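Local coordinates for protein omega transaminase (PDB 5LHA) that probably transfers amino groups between amines and keto acids as a fold type I, pyridoxal phosphate-dependent omega transaminase, here with its cofactor in the pyridoxamine form, at residues P242-W247 with R280-A285; H208-L213 with P248-V253; R149-R154 with H185-P190. All coordinates share one frame; numbering follows the deposited sequence.

Interaction 1. Residues P242-W247 with R280-A285; sequences PPADYW and RGWGVA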
ATOM      1  N   PRO A 242      16.962  26.420  -6.831  1.00 34.84           N
ATOM      2  CA  PRO A 242      17.180  25.724  -8.096  1.00 34.19           C
ATOM      3  C   PRO A 242      17.721  26.688  -9.134  1.00 36.85           C
ATOM      4  O   PRO A 242      17.569  27.913  -8.991  1.00 38.34           O
ATOM      5  CB  PRO A 242      15.777  25.225  -8.473  1.00 31.58           C
ATOM      6  CG  PRO A 242      14.874  26.193  -7.834  1.00 32.98           C
ATOM      7  CD  PRO A 242      15.529  26.564  -6.531  1.00 33.95           C
ATOM      8  N   PRO A 243      18.386  26.181 -10.168  1.00 36.98           N
ATOM      9  CA  PRO A 243      18.753  27.033 -11.304  1.00 36.89           C
ATOM     10  C   PRO A 243      17.526  27.648 -11.971  1.00 38.07           C
ATOM     11  O   PRO A 243      16.399  27.157 -11.857  1.00 36.91           O
ATOM     12  CB  PRO A 243      19.486  26.072 -12.247  1.00 36.41           C
ATOM     13  CG  PRO A 243      19.976  24.973 -11.357  1.00 36.58           C
ATOM     14  CD  PRO A 243      18.921  24.814 -10.303  1.00 35.91           C
ATOM     15  N   ALA A 244      17.764  28.762 -12.665  1.00 38.83           N
ATOM     16  CA  ALA A 244      16.666  29.583 -13.158  1.00 38.69           C
ATOM     17  C   ALA A 244      15.830  28.875 -14.213  1.00 37.98           C
ATOM     18  O   ALA A 244      14.635  29.165 -14.350  1.00 38.39           O
ATOM     19  CB  ALA A 244      17.211  30.886 -13.723  1.00 40.58           C
ATOM     20  N   ASP A 245      16.432  27.987 -14.995  1.00 37.65           N
ATOM     21  CA  ASP A 245      15.697  27.273 -16.029  1.00 39.07           C
ATOM     22  C   ASP A 245      15.047  25.983 -15.532  1.00 36.12           C
ATOM     23  O   ASP A 245      14.367  25.313 -16.314  1.00 36.53           O
ATOM     24  CB  ASP A 245      16.620  26.982 -17.218  1.00 44.84           C
ATOM     25  CG  ASP A 245      17.924  26.336 -16.797  1.00 50.05           C
ATOM     26  OD1 ASP A 245      18.277  26.429 -15.602  1.00 51.31           O
ATOM     27  OD2 ASP A 245      18.592  25.726 -17.659  1.00 52.84           O
ATOM     28  N   TYR A 246      15.243  25.608 -14.266  1.00 34.16           N
ATOM     29  CA  TYR A 246      14.693  24.341 -13.786  1.00 35.33           C
ATOM     30  C   TYR A 246      13.165  24.353 -13.741  1.00 33.44           C
ATOM     31  O   TYR A 246      12.516  23.440 -14.265  1.00 30.98           O
ATOM     32  CB  TYR A 246      15.264  23.991 -12.414  1.00 36.54           C
ATOM     33  CG  TYR A 246      14.677  22.709 -11.859  1.00 35.57           C
ATOM     34  CD1 TYR A 246      14.992  21.478 -12.426  1.00 33.82           C
ATOM     35  CD2 TYR A 246      13.810  22.727 -10.772  1.00 35.28           C
ATOM     36  CE1 TYR A 246      14.461  20.302 -11.929  1.00 32.41           C
ATOM     37  CE2 TYR A 246      13.279  21.553 -10.264  1.00 33.57           C
ATOM     38  CZ  TYR A 246      13.609  20.345 -10.847  1.00 32.73           C
ATOM     39  OH  TYR A 246      13.079  19.177 -10.344  1.00 31.72           O
ATOM     40  N   TRP A 247      12.570  25.341 -13.067  1.00 34.38           N
ATOM     41  CA  TRP A 247      11.116  25.355 -12.929  1.00 34.23           C
ATOM     42  C   TRP A 247      10.401  25.549 -14.267  1.00 34.71           C
ATOM     43  O   TRP A 247       9.367  24.907 -14.496  1.00 35.59           O
ATOM     44  CB  TRP A 247      10.670  26.414 -11.912  1.00 34.70           C
ATOM     45  CG  TRP A 247      10.575  25.843 -10.520  1.00 34.36           C
ATOM     46  CD1 TRP A 247      11.608  25.616  -9.652  1.00 33.49           C
ATOM     47  CD2 TRP A 247       9.390  25.370  -9.864  1.00 33.24           C
ATOM     48  NE1 TRP A 247      11.134  25.054  -8.489  1.00 32.80           N
ATOM     49  CE2 TRP A 247       9.779  24.889  -8.595  1.00 33.03           C
ATOM     50  CE3 TRP A 247       8.041  25.313 -10.221  1.00 31.76           C
ATOM     51  CZ2 TRP A 247       8.863  24.369  -7.680  1.00 32.76           C
ATOM     52  CZ3 TRP A 247       7.136  24.795  -9.317  1.00 31.32           C
ATOM     53  CH2 TRP A 247       7.550  24.326  -8.061  1.00 32.81           C
ATOM     54  N   ARG A 280       5.918  32.205  -9.679  1.00 30.16           N
ATOM     55  CA  ARG A 280       5.894  33.400 -10.514  1.00 30.85           C
ATOM     56  C   ARG A 280       7.289  33.989 -10.693  1.00 33.11           C
ATOM     57  O   ARG A 280       7.637  34.461 -11.782  1.00 33.38           O
ATOM     58  CB  ARG A 280       4.950  34.436  -9.899  1.00 30.94           C
ATOM     59  CG  ARG A 280       4.765  35.681 -10.747  1.00 29.40           C
ATOM     60  CD  ARG A 280       3.918  36.720 -10.039  1.00 30.30           C
ATOM     61  NE  ARG A 280       2.560  36.224  -9.836  1.00 29.50           N
ATOM     62  CZ  ARG A 280       1.607  36.863  -9.166  1.00 28.19           C
ATOM     63  NH1 ARG A 280       1.837  38.059  -8.626  1.00 28.14           N
ATOM     64  NH2 ARG A 280       0.410  36.301  -9.046  1.00 28.40           N
ATOM     65  N   GLY A 281       8.107  33.962  -9.637  1.00 34.82           N
ATOM     66  CA  GLY A 281       9.440  34.537  -9.735  1.00 34.85           C
ATOM     67  C   GLY A 281      10.318  33.824 -10.740  1.00 34.79           C
ATOM     68  O   GLY A 281      11.243  34.421 -11.296  1.00 34.00           O
ATOM     69  N   TRP A 282      10.044  32.543 -10.981  1.00 36.85           N
ATOM     70  CA  TRP A 282      10.681  31.746 -12.025  1.00 38.20           C
ATOM     71  C   TRP A 282       9.951  31.821 -13.359  1.00 43.62           C
ATOM     72  O   TRP A 282      10.353  31.131 -14.302  1.00 44.57           O
ATOM     73  CB  TRP A 282      10.775  30.284 -11.582  1.00 34.49           C
ATOM     74  CG  TRP A 282      11.602  30.073 -10.343  1.00 31.05           C
ATOM     75  CD1 TRP A 282      11.208  29.445  -9.196  1.00 29.93           C
ATOM     76  CD2 TRP A 282      12.971  30.458 -10.139  1.00 29.90           C
ATOM     77  NE1 TRP A 282      12.238  29.434  -8.281  1.00 28.66           N
ATOM     78  CE2 TRP A 282      13.330  30.047  -8.838  1.00 29.61           C
ATOM     79  CE3 TRP A 282      13.926  31.109 -10.928  1.00 28.70           C
ATOM     80  CZ2 TRP A 282      14.603  30.267  -8.310  1.00 30.51           C
ATOM     81  CZ3 TRP A 282      15.187  31.331 -10.401  1.00 28.31           C
ATOM     82  CH2 TRP A 282      15.515  30.909  -9.108  1.00 30.46           C
ATOM     83  N   GLY A 283       8.874  32.604 -13.446  1.00 47.66           N
ATOM     84  CA  GLY A 283       8.119  32.746 -14.678  1.00 48.40           C
ATOM     85  C   GLY A 283       7.198  31.595 -14.996  1.00 48.70           C
ATOM     86  O   GLY A 283       6.933  31.331 -16.172  1.00 51.26           O
ATOM     87  N   VAL A 284       6.648  30.941 -13.977  1.00 43.52           N
ATOM     88  CA  VAL A 284       5.917  29.690 -14.140  1.00 38.89           C
ATOM     89  C   VAL A 284       4.567  29.785 -13.445  1.00 35.97           C
ATOM     90  O   VAL A 284       4.460  30.337 -12.345  1.00 34.70           O
ATOM     91  CB  VAL A 284       6.734  28.502 -13.587  1.00 36.89           C
ATOM     92  CG1 VAL A 284       5.849  27.298 -13.341  1.00 35.01           C
ATOM     93  CG2 VAL A 284       7.845  28.147 -14.558  1.00 37.47           C
ATOM     94  N   ALA A 285       3.528  29.294 -14.125  1.00 32.77           N
ATOM     95  CA  ALA A 285       2.200  29.141 -13.557  1.00 28.94           C
ATOM     96  C   ALA A 285       1.966  27.675 -13.221  1.00 27.55           C
ATOM     97  O   ALA A 285       1.796  26.856 -14.139  1.00 23.96           O
ATOM     98  CB  ALA A 285       1.133  29.640 -14.526  1.00 27.81           C
TER

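Interaction 2. Residues H208-L213 with P248-V253; sequences HCIRQL and PRLREV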
ATOM      1  N   HIS A 208      20.447  17.454 -16.394  1.00 31.86           N
ATOM      2  CA  HIS A 208      20.525  16.147 -15.748  1.00 32.92           C
ATOM      3  C   HIS A 208      19.220  15.825 -15.025  1.00 33.43           C
ATOM      4  O   HIS A 208      18.696  14.708 -15.121  1.00 33.72           O
ATOM      5  CB  HIS A 208      21.703  16.112 -14.771  1.00 33.22           C
ATOM      6  CG  HIS A 208      23.041  15.998 -15.432  1.00 34.39           C
ATOM      7  ND1 HIS A 208      23.353  14.998 -16.327  1.00 35.65           N
ATOM      8  CD2 HIS A 208      24.151  16.766 -15.322  1.00 35.41           C
ATOM      9  CE1 HIS A 208      24.600  15.156 -16.740  1.00 36.41           C
ATOM     10  NE2 HIS A 208      25.105  16.224 -16.148  1.00 36.27           N
ATOM     11  N   CYS A 209      18.681  16.803 -14.288  1.00 34.15           N
ATOM     12  CA  CYS A 209      17.509  16.546 -13.461  1.00 34.54           C
ATOM     13  C   CYS A 209      16.276  16.305 -14.326  1.00 37.21           C
ATOM     14  O   CYS A 209      15.514  15.360 -14.084  1.00 37.05           O
ATOM     15  CB  CYS A 209      17.280  17.727 -12.513  1.00 33.79           C
ATOM     16  SG  CYS A 209      18.549  17.923 -11.234  1.00 32.95           S
ATOM     17  N   ILE A 210      16.091  17.126 -15.366  1.00 37.91           N
ATOM     18  CA  ILE A 210      14.945  16.976 -16.263  1.00 35.03           C
ATOM     19  C   ILE A 210      14.997  15.645 -17.002  1.00 35.58           C
ATOM     20  O   ILE A 210      13.978  14.957 -17.144  1.00 34.75           O
ATOM     21  CB  ILE A 210      14.892  18.166 -17.236  1.00 32.93           C
ATOM     22  CG1 ILE A 210      14.569  19.429 -16.454  1.00 31.55           C
ATOM     23  CG2 ILE A 210      13.849  17.945 -18.306  1.00 31.67           C
ATOM     24  CD1 ILE A 210      13.232  19.343 -15.774  1.00 31.89           C
ATOM     25  N   ARG A 211      16.179  15.261 -17.489  1.00 36.22           N
ATOM     26  CA  ARG A 211      16.309  13.962 -18.141  1.00 36.75           C
ATOM     27  C   ARG A 211      15.936  12.830 -17.188  1.00 35.27           C
ATOM     28  O   ARG A 211      15.245  11.880 -17.582  1.00 34.35           O
ATOM     29  CB  ARG A 211      17.727  13.784 -18.679  1.00 38.19           C
ATOM     30  CG  ARG A 211      18.044  12.368 -19.087  1.00 39.64           C
ATOM     31  CD  ARG A 211      19.445  12.261 -19.659  1.00 41.53           C
ATOM     32  NE  ARG A 211      19.991  10.915 -19.503  1.00 41.68           N
ATOM     33  CZ  ARG A 211      21.198  10.549 -19.911  1.00 42.63           C
ATOM     34  NH1 ARG A 211      21.992  11.429 -20.510  1.00 42.80           N
ATOM     35  NH2 ARG A 211      21.613   9.301 -19.723  1.00 43.41           N
ATOM     36  N   GLN A 212      16.370  12.923 -15.926  1.00 33.37           N
ATOM     37  CA  GLN A 212      15.949  11.953 -14.921  1.00 34.29           C
ATOM     38  C   GLN A 212      14.432  11.955 -14.761  1.00 36.16           C
ATOM     39  O   GLN A 212      13.817  10.901 -14.567  1.00 36.58           O
ATOM     40  CB  GLN A 212      16.621  12.254 -13.577  1.00 33.30           C
ATOM     41  CG  GLN A 212      16.234  11.307 -12.442  1.00 33.57           C
ATOM     42  CD  GLN A 212      16.798  11.737 -11.091  1.00 33.92           C
ATOM     43  OE1 GLN A 212      16.233  12.592 -10.410  1.00 34.19           O
ATOM     44  NE2 GLN A 212      17.913  11.140 -10.699  1.00 33.79           N
ATOM     45  N   LEU A 213      13.818  13.138 -14.804  1.00 37.61           N
ATOM     46  CA  LEU A 213      12.369  13.230 -14.648  1.00 37.79           C
ATOM     47  C   LEU A 213      11.627  12.553 -15.805  1.00 36.99           C
ATOM     48  O   LEU A 213      10.650  11.824 -15.587  1.00 35.10           O
ATOM     49  CB  LEU A 213      11.966  14.700 -14.496  1.00 37.58           C
ATOM     50  CG  LEU A 213      10.487  15.069 -14.573  1.00 36.83           C
ATOM     51  CD1 LEU A 213       9.707  14.410 -13.467  1.00 35.96           C
ATOM     52  CD2 LEU A 213      10.352  16.579 -14.486  1.00 37.11           C
ATOM     53  N   PRO A 248      10.896  26.399 -15.177  1.00 35.77           N
ATOM     54  CA  PRO A 248      10.293  26.425 -16.524  1.00 37.42           C
ATOM     55  C   PRO A 248      10.336  25.085 -17.246  1.00 35.94           C
ATOM     56  O   PRO A 248       9.368  24.725 -17.929  1.00 33.32           O
ATOM     57  CB  PRO A 248      11.121  27.497 -17.247  1.00 38.40           C
ATOM     58  CG  PRO A 248      11.532  28.423 -16.152  1.00 37.76           C
ATOM     59  CD  PRO A 248      11.808  27.545 -14.975  1.00 36.51           C
ATOM     60  N   ARG A 249      11.431  24.334 -17.130  1.00 36.66           N
ATOM     61  CA  ARG A 249      11.481  23.021 -17.763  1.00 36.72           C
ATOM     62  C   ARG A 249      10.720  21.972 -16.968  1.00 36.24           C
ATOM     63  O   ARG A 249      10.400  20.910 -17.513  1.00 34.58           O
ATOM     64  CB  ARG A 249      12.929  22.584 -17.963  1.00 37.23           C
ATOM     65  CG  ARG A 249      13.712  23.483 -18.905  1.00 37.45           C
ATOM     66  CD  ARG A 249      15.064  22.885 -19.230  1.00 37.52           C
ATOM     67  NE  ARG A 249      14.930  21.548 -19.810  1.00 37.29           N
ATOM     68  CZ  ARG A 249      15.929  20.855 -20.350  1.00 36.72           C
ATOM     69  NH1 ARG A 249      17.157  21.366 -20.393  1.00 35.02           N
ATOM     70  NH2 ARG A 249      15.700  19.647 -20.849  1.00 38.17           N
ATOM     71  N   LEU A 250      10.438  22.247 -15.690  1.00 36.85           N
ATOM     72  CA  LEU A 250       9.492  21.435 -14.934  1.00 35.76           C
ATOM     73  C   LEU A 250       8.088  21.574 -15.507  1.00 37.11           C
ATOM     74  O   LEU A 250       7.426  20.577 -15.818  1.00 35.72           O
ATOM     75  CB  LEU A 250       9.518  21.864 -13.470  1.00 34.20           C
ATOM     76  CG  LEU A 250       9.248  20.815 -12.401  1.00 33.74           C
ATOM     77  CD1 LEU A 250      10.197  19.647 -12.577  1.00 33.75           C
ATOM     78  CD2 LEU A 250       9.415  21.451 -11.034  1.00 33.76           C
ATOM     79  N   ARG A 251       7.629  22.823 -15.658  1.00 38.33           N
ATOM     80  CA  ARG A 251       6.330  23.117 -16.258  1.00 38.73           C
ATOM     81  C   ARG A 251       6.172  22.449 -17.620  1.00 40.72           C
ATOM     82  O   ARG A 251       5.113  21.891 -17.930  1.00 42.14           O
ATOM     83  CB  ARG A 251       6.172  24.636 -16.381  1.00 37.72           C
ATOM     84  CG  ARG A 251       4.865  25.162 -16.999  1.00 36.83           C
ATOM     85  CD  ARG A 251       3.652  24.992 -16.104  1.00 34.14           C
ATOM     86  NE  ARG A 251       3.000  23.697 -16.259  1.00 31.54           N
ATOM     87  CZ  ARG A 251       1.935  23.324 -15.559  1.00 29.94           C
ATOM     88  NH1 ARG A 251       1.419  24.144 -14.657  1.00 31.69           N
ATOM     89  NH2 ARG A 251       1.390  22.136 -15.751  1.00 28.08           N
ATOM     90  N   GLU A 252       7.211  22.512 -18.454  1.00 41.74           N
ATOM     91  CA  GLU A 252       7.108  21.956 -19.797  1.00 42.72           C
ATOM     92  C   GLU A 252       6.942  20.445 -19.758  1.00 40.56           C
ATOM     93  O   GLU A 252       6.110  19.884 -20.481  1.00 38.74           O
ATOM     94  CB  GLU A 252       8.349  22.312 -20.607  1.00 45.77           C
ATOM     95  CG  GLU A 252       8.484  23.776 -20.938  1.00 49.76           C
ATOM     96  CD  GLU A 252       9.884  24.115 -21.405  1.00 52.79           C
ATOM     97  OE1 GLU A 252      10.736  23.196 -21.462  1.00 53.43           O
ATOM     98  OE2 GLU A 252      10.135  25.299 -21.702  1.00 54.17           O
ATOM     99  N   VAL A 253       7.723  19.768 -18.915  1.00 40.69           N
ATOM    100  CA  VAL A 253       7.674  18.309 -18.866  1.00 40.97           C
ATOM    101  C   VAL A 253       6.322  17.830 -18.355  1.00 38.76           C
ATOM    102  O   VAL A 253       5.751  16.867 -18.881  1.00 36.09           O
ATOM    103  CB  VAL A 253       8.837  17.768 -18.010  1.00 41.81           C
ATOM    104  CG1 VAL A 253       8.711  16.268 -17.828  1.00 41.14           C
ATOM    105  CG2 VAL A 253      10.166  18.097 -18.666  1.00 42.83           C
TER

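Interaction 3. Residues R149-R154 with H185-P190; sequences RFLSLR and HLLDTP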
ATOM      1  N   ARG A 149      -0.361   8.299  -8.737  1.00 31.08           N
ATOM      2  CA  ARG A 149       0.961   8.451  -8.154  1.00 28.40           C
ATOM      3  C   ARG A 149       1.370   9.920  -8.053  1.00 25.98           C
ATOM      4  O   ARG A 149       0.887  10.783  -8.790  1.00 18.57           O
ATOM      5  CB  ARG A 149       1.968   7.664  -8.981  1.00 26.74           C
ATOM      6  CG  ARG A 149       1.730   6.157  -8.949  1.00 24.34           C
ATOM      7  CD  ARG A 149       2.610   5.506  -9.987  1.00 22.22           C
ATOM      8  NE  ARG A 149       2.487   4.053 -10.007  1.00 24.37           N
ATOM      9  CZ  ARG A 149       2.894   3.288 -11.014  1.00 23.67           C
ATOM     10  NH1 ARG A 149       3.398   3.840 -12.112  1.00 21.08           N
ATOM     11  NH2 ARG A 149       2.758   1.970 -10.943  1.00 25.06           N
ATOM     12  N   PHE A 150       2.304  10.192  -7.141  1.00 23.30           N
ATOM     13  CA  PHE A 150       2.802  11.540  -6.894  1.00 22.18           C
ATOM     14  C   PHE A 150       4.321  11.553  -7.022  1.00 19.53           C
ATOM     15  O   PHE A 150       4.992  10.613  -6.591  1.00 20.39           O
ATOM     16  CB  PHE A 150       2.411  12.053  -5.487  1.00 21.63           C
ATOM     17  CG  PHE A 150       0.917  12.146  -5.235  1.00 21.56           C
ATOM     18  CD1 PHE A 150       0.109  12.947  -6.016  1.00 22.19           C
ATOM     19  CD2 PHE A 150       0.339  11.473  -4.167  1.00 20.58           C
ATOM     20  CE1 PHE A 150      -1.262  13.043  -5.760  1.00 21.97           C
ATOM     21  CE2 PHE A 150      -1.019  11.569  -3.907  1.00 21.41           C
ATOM     22  CZ  PHE A 150      -1.821  12.356  -4.709  1.00 20.83           C
ATOM     23  N   LEU A 151       4.867  12.618  -7.604  1.00 19.47           N
ATOM     24  CA  LEU A 151       6.305  12.834  -7.652  1.00 21.74           C
ATOM     25  C   LEU A 151       6.694  13.989  -6.735  1.00 22.86           C
ATOM     26  O   LEU A 151       5.956  14.967  -6.603  1.00 24.85           O
ATOM     27  CB  LEU A 151       6.778  13.148  -9.078  1.00 25.03           C
ATOM     28  CG  LEU A 151       6.453  12.156 -10.202  1.00 26.78           C
ATOM     29  CD1 LEU A 151       6.951  12.652 -11.566  1.00 28.36           C
ATOM     30  CD2 LEU A 151       7.009  10.770  -9.914  1.00 27.61           C
ATOM     31  N   SER A 152       7.877  13.889  -6.133  1.00 21.61           N
ATOM     32  CA  SER A 152       8.424  14.993  -5.353  1.00 22.17           C
ATOM     33  C   SER A 152       9.943  14.886  -5.399  1.00 21.93           C
ATOM     34  O   SER A 152      10.503  13.947  -5.982  1.00 20.50           O
ATOM     35  CB  SER A 152       7.878  15.018  -3.911  1.00 21.90           C
ATOM     36  OG  SER A 152       8.306  13.909  -3.126  1.00 22.34           O
ATOM     37  N   LEU A 153      10.601  15.871  -4.794  1.00 21.22           N
ATOM     38  CA  LEU A 153      12.036  16.065  -4.888  1.00 23.78           C
ATOM     39  C   LEU A 153      12.716  15.703  -3.576  1.00 27.96           C
ATOM     40  O   LEU A 153      12.139  15.841  -2.494  1.00 28.26           O
ATOM     41  CB  LEU A 153      12.367  17.520  -5.239  1.00 24.17           C
ATOM     42  CG  LEU A 153      11.695  18.113  -6.485  1.00 23.42           C
ATOM     43  CD1 LEU A 153      12.109  19.567  -6.689  1.00 22.61           C
ATOM     44  CD2 LEU A 153      12.057  17.288  -7.699  1.00 24.42           C
ATOM     45  N   ARG A 154      13.960  15.249  -3.689  1.00 30.86           N
ATOM     46  CA  ARG A 154      14.785  15.041  -2.515  1.00 33.34           C
ATOM     47  C   ARG A 154      14.915  16.340  -1.739  1.00 34.04           C
ATOM     48  O   ARG A 154      14.922  17.432  -2.316  1.00 34.98           O
ATOM     49  CB  ARG A 154      16.165  14.533  -2.917  1.00 36.00           C
ATOM     50  CG  ARG A 154      16.231  13.032  -3.085  1.00 41.31           C
ATOM     51  CD  ARG A 154      17.616  12.588  -3.520  1.00 45.22           C
ATOM     52  NE  ARG A 154      17.952  11.271  -2.997  1.00 46.77           N
ATOM     53  CZ  ARG A 154      17.706  10.130  -3.631  1.00 47.29           C
ATOM     54  NH1 ARG A 154      17.116  10.144  -4.819  1.00 46.39           N
ATOM     55  NH2 ARG A 154      18.054   8.976  -3.069  1.00 48.22           N
ATOM     56  N   HIS A 185       7.105   8.873  -5.432  1.00 24.72           N
ATOM     57  CA  HIS A 185       8.419   8.685  -6.032  1.00 28.73           C
ATOM     58  C   HIS A 185       9.251   9.957  -5.975  1.00 27.97           C
ATOM     59  O   HIS A 185       8.761  11.046  -6.282  1.00 29.95           O
ATOM     60  CB  HIS A 185       8.280   8.197  -7.479  1.00 31.48           C
ATOM     61  CG  HIS A 185       7.623   6.855  -7.593  1.00 34.69           C
ATOM     62  ND1 HIS A 185       6.256   6.694  -7.676  1.00 34.55           N
ATOM     63  CD2 HIS A 185       8.150   5.605  -7.604  1.00 34.56           C
ATOM     64  CE1 HIS A 185       5.969   5.406  -7.756  1.00 34.05           C
ATOM     65  NE2 HIS A 185       7.101   4.725  -7.713  1.00 34.72           N
ATOM     66  N   LEU A 186      10.519   9.806  -5.595  1.00 25.22           N
ATOM     67  CA  LEU A 186      11.411  10.941  -5.401  1.00 25.35           C
ATOM     68  C   LEU A 186      12.296  11.175  -6.617  1.00 27.24           C
ATOM     69  O   LEU A 186      12.766  10.232  -7.260  1.00 26.73           O
ATOM     70  CB  LEU A 186      12.297  10.750  -4.168  1.00 25.38           C
ATOM     71  CG  LEU A 186      11.657  11.072  -2.826  1.00 25.78           C
ATOM     72  CD1 LEU A 186      12.698  10.968  -1.727  1.00 26.99           C
ATOM     73  CD2 LEU A 186      11.060  12.442  -2.859  1.00 27.20           C
ATOM     74  N   LEU A 187      12.531  12.448  -6.909  1.00 29.53           N
ATOM     75  CA  LEU A 187      13.459  12.889  -7.933  1.00 31.34           C
ATOM     76  C   LEU A 187      14.604  13.620  -7.246  1.00 36.33           C
ATOM     77  O   LEU A 187      14.441  14.149  -6.148  1.00 34.73           O
ATOM     78  CB  LEU A 187      12.754  13.814  -8.932  1.00 28.67           C
ATOM     79  CG  LEU A 187      11.456  13.241  -9.500  1.00 25.17           C
ATOM     80  CD1 LEU A 187      10.592  14.323 -10.093  1.00 24.86           C
ATOM     81  CD2 LEU A 187      11.784  12.197 -10.555  1.00 26.50           C
ATOM     82  N   ASP A 188      15.770  13.638  -7.882  1.00 41.66           N
ATOM     83  CA  ASP A 188      16.887  14.374  -7.314  1.00 43.51           C
ATOM     84  C   ASP A 188      16.621  15.871  -7.378  1.00 42.90           C
ATOM     85  O   ASP A 188      15.872  16.357  -8.227  1.00 44.59           O
ATOM     86  CB  ASP A 188      18.196  14.032  -8.036  1.00 46.24           C
ATOM     87  CG  ASP A 188      18.821  12.742  -7.532  1.00 49.17           C
ATOM     88  OD1 ASP A 188      19.214  12.697  -6.345  1.00 50.08           O
ATOM     89  OD2 ASP A 188      18.933  11.775  -8.315  1.00 50.80           O
ATOM     90  N   THR A 189      17.188  16.573  -6.470  1.00 39.50           N
ATOM     91  CA  THR A 189      16.916  18.001  -6.541  1.00 36.77           C
ATOM     92  C   THR A 189      18.061  18.728  -7.241  1.00 33.80           C
ATOM     93  O   THR A 189      19.222  18.320  -7.121  1.00 32.64           O
ATOM     94  CB  THR A 189      16.711  18.588  -5.142  1.00 35.88           C
ATOM     95  OG1 THR A 189      16.538  20.006  -5.234  1.00 36.83           O
ATOM     96  CG2 THR A 189      17.903  18.285  -4.237  1.00 35.54           C
ATOM     97  N   PRO A 190      17.783  19.786  -8.011  1.00 32.07           N
ATOM     98  CA  PRO A 190      18.874  20.520  -8.670  1.00 30.61           C
ATOM     99  C   PRO A 190      19.671  21.370  -7.688  1.00 31.14           C
ATOM    100  O   PRO A 190      19.518  22.597  -7.613  1.00 32.14           O
ATOM    101  CB  PRO A 190      18.141  21.357  -9.723  1.00 29.15           C
ATOM    102  CG  PRO A 190      16.792  21.551  -9.152  1.00 29.37           C
ATOM    103  CD  PRO A 190      16.460  20.286  -8.423  1.00 29.64           C
TER
HETATM  104  O   HOH W   1       7.418  11.311  -3.305  1.00 23.49           O

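Interaction 1. Residues P242-W247 with R280-A285
Trp247 and Trp282 lie with their ring planes almost parallel, 10° apart, but slid so far that only the pyrrole halves meet. Over one face of the Trp247 ring sits CD1 of Trp282, 3.9 Å from Trp247 CD1; at the edge, near its plane, is CG1 of Val284. Round the Trp282 indole three groups approach obliquely: the carbonyl O of Pro242, 3.6 Å from Trp282 CH2, the CA of Ala244, 3.6 Å from Trp282 CZ3, and CD1 of Trp247. Ala244 suits this place because its small CB lets the backbone come right up to the six-membered ring. The contact joins the turn that starts helix 246-256 to the end of helix 278-281, in the large PLP-binding domain of a class III aminotransferase. That second helix closes in a Schellman motif at Gly283, whose positive phi (78°) a residue without a side chain adopts readily. Beyond the turn, CG1 of Val284 is anti to the backbone N (chi1 162°), which leaves CG2 anti to the carbonyl carbon, 3.6 Å from Trp247 O. The N-H of Trp282 is used outside the contact, donating from NE1 to Pro232 O, while Lys384 makes a cation-pi contact with the same indole.

Interaction 2. Residues H208-L213 with P248-V253
Ile210 meets three residues of segment 248-253, in helix 246-256, with different branches. Its CG2 methyl touches Arg249 NH2 at 3.6 Å and Val253 CG2 at 3.7 Å, while CG1 lies over one face of the Arg249 guanidinium. The arginine reaches this position by a bend at chi3 (57°), which folds its flat group back over the isoleucine; an aliphatic branch suits that face, since the N-H groups point outward in the guanidinium plane. CD1 of Ile210 continues toward the backbone, 3.7 Å from Arg249 O and 4.0 Å from Leu250 N. A beta-branched residue is apt here: one methyl serves both Arg249 and Val253, while the longer branch reaches the other helix. Over these segments the axes come within 10.5 Å and run 17° from parallel, as befits helices packed on the same face of the central sheet in the alpha/beta large domain of fold type I enzymes. One turn later comes Leu213, its CG anti to the backbone N (chi1 169°), which sends CD2 between two partners: Leu250 CD1 at 3.6 Å and Val253 CG1 at 3.7 Å. Leu213 lies across Leu250 but runs alongside Val253, the two pointing opposite ways. Both leucines also rest on Leu228 of strand 225-230. On the outer side of helix 202-220, Arg211 forms a salt bridge with Asp198 of the second subunit.

Interaction 3. Residues R149-R154 with H185-P190
His185 opens the pairing with strand 149-153: its N donates to Phe150 O (3.0 Å), its O accepts from Ser152 N, and its CB packs against Leu151 CD2 at 3.8 Å. The imidazole CE1 meets the CD of Arg149. Next, Leu186 turns to the other face of the sheet, where Ser152 OG stands between its own backbone N and carbonyl carbon (chi1 67°), 3.1 Å from Leu186 CD2. That hydroxyl is hydrogen-bonded to Val167 O and receives a bond from a water, which gives a second, weak one to His185 O. Leu187 returns to the face of Leu151 and Leu153; its N donates to Ser152 O, its O accepts from Arg154 N (2.7 Å), and its CB touches Leu153 CD2 at 3.8 Å. An apolar residue suits this face, which helix 202-220 covers with Leu213. This is the parallel pairing of a beta-alpha-beta unit, with 184-187 outermost in the large-domain sheet within this chain. At the strand end Asp188 carries a charge: it lies beside Arg154, both pointing the same way with their flat groups 18° apart, and OD1 is 3.6 Å from Arg154 NH1, a long salt bridge with the oxygen well out of the guanidinium plane, so that no N-H points at it. A leucine in place of Arg154 would probably leave OD1 without this countercharge, although OD2 would keep Gln212. Thr189 sets its CB against Arg154 O, while its OG1 is hydrogen-bonded to Gln234 OE1. Main-chain bonds therefore fix the register, and the charges probably add only a loose attraction.

Interaction 2 is a buried helix-to-helix seam whose outer flank meets the second subunit, interaction 3 the partly buried sheet edge beneath it, also reaching that subunit, and interaction 1 a buried aromatic contact that no other chain touches. The Trp247 side chain is about 10 Å from a bound PMP, that of Ser152 in interaction 3 about 11 Å. Interactions 1 and 2 share helix 246-256, and Arg251 joins them by a probable hydrogen bond to Ala285 O. Leu213 against Leu187 ties interaction 2 to interaction 3, while Tyr246 and Pro243 pack on Leu153 and Pro190 to connect 1 and 3. Only interaction 3 relies on backbone hydrogen bonds and charge; interaction 1 rests on ring and apolar packing, interaction 2 on aliphatic packing that includes a guanidinium face.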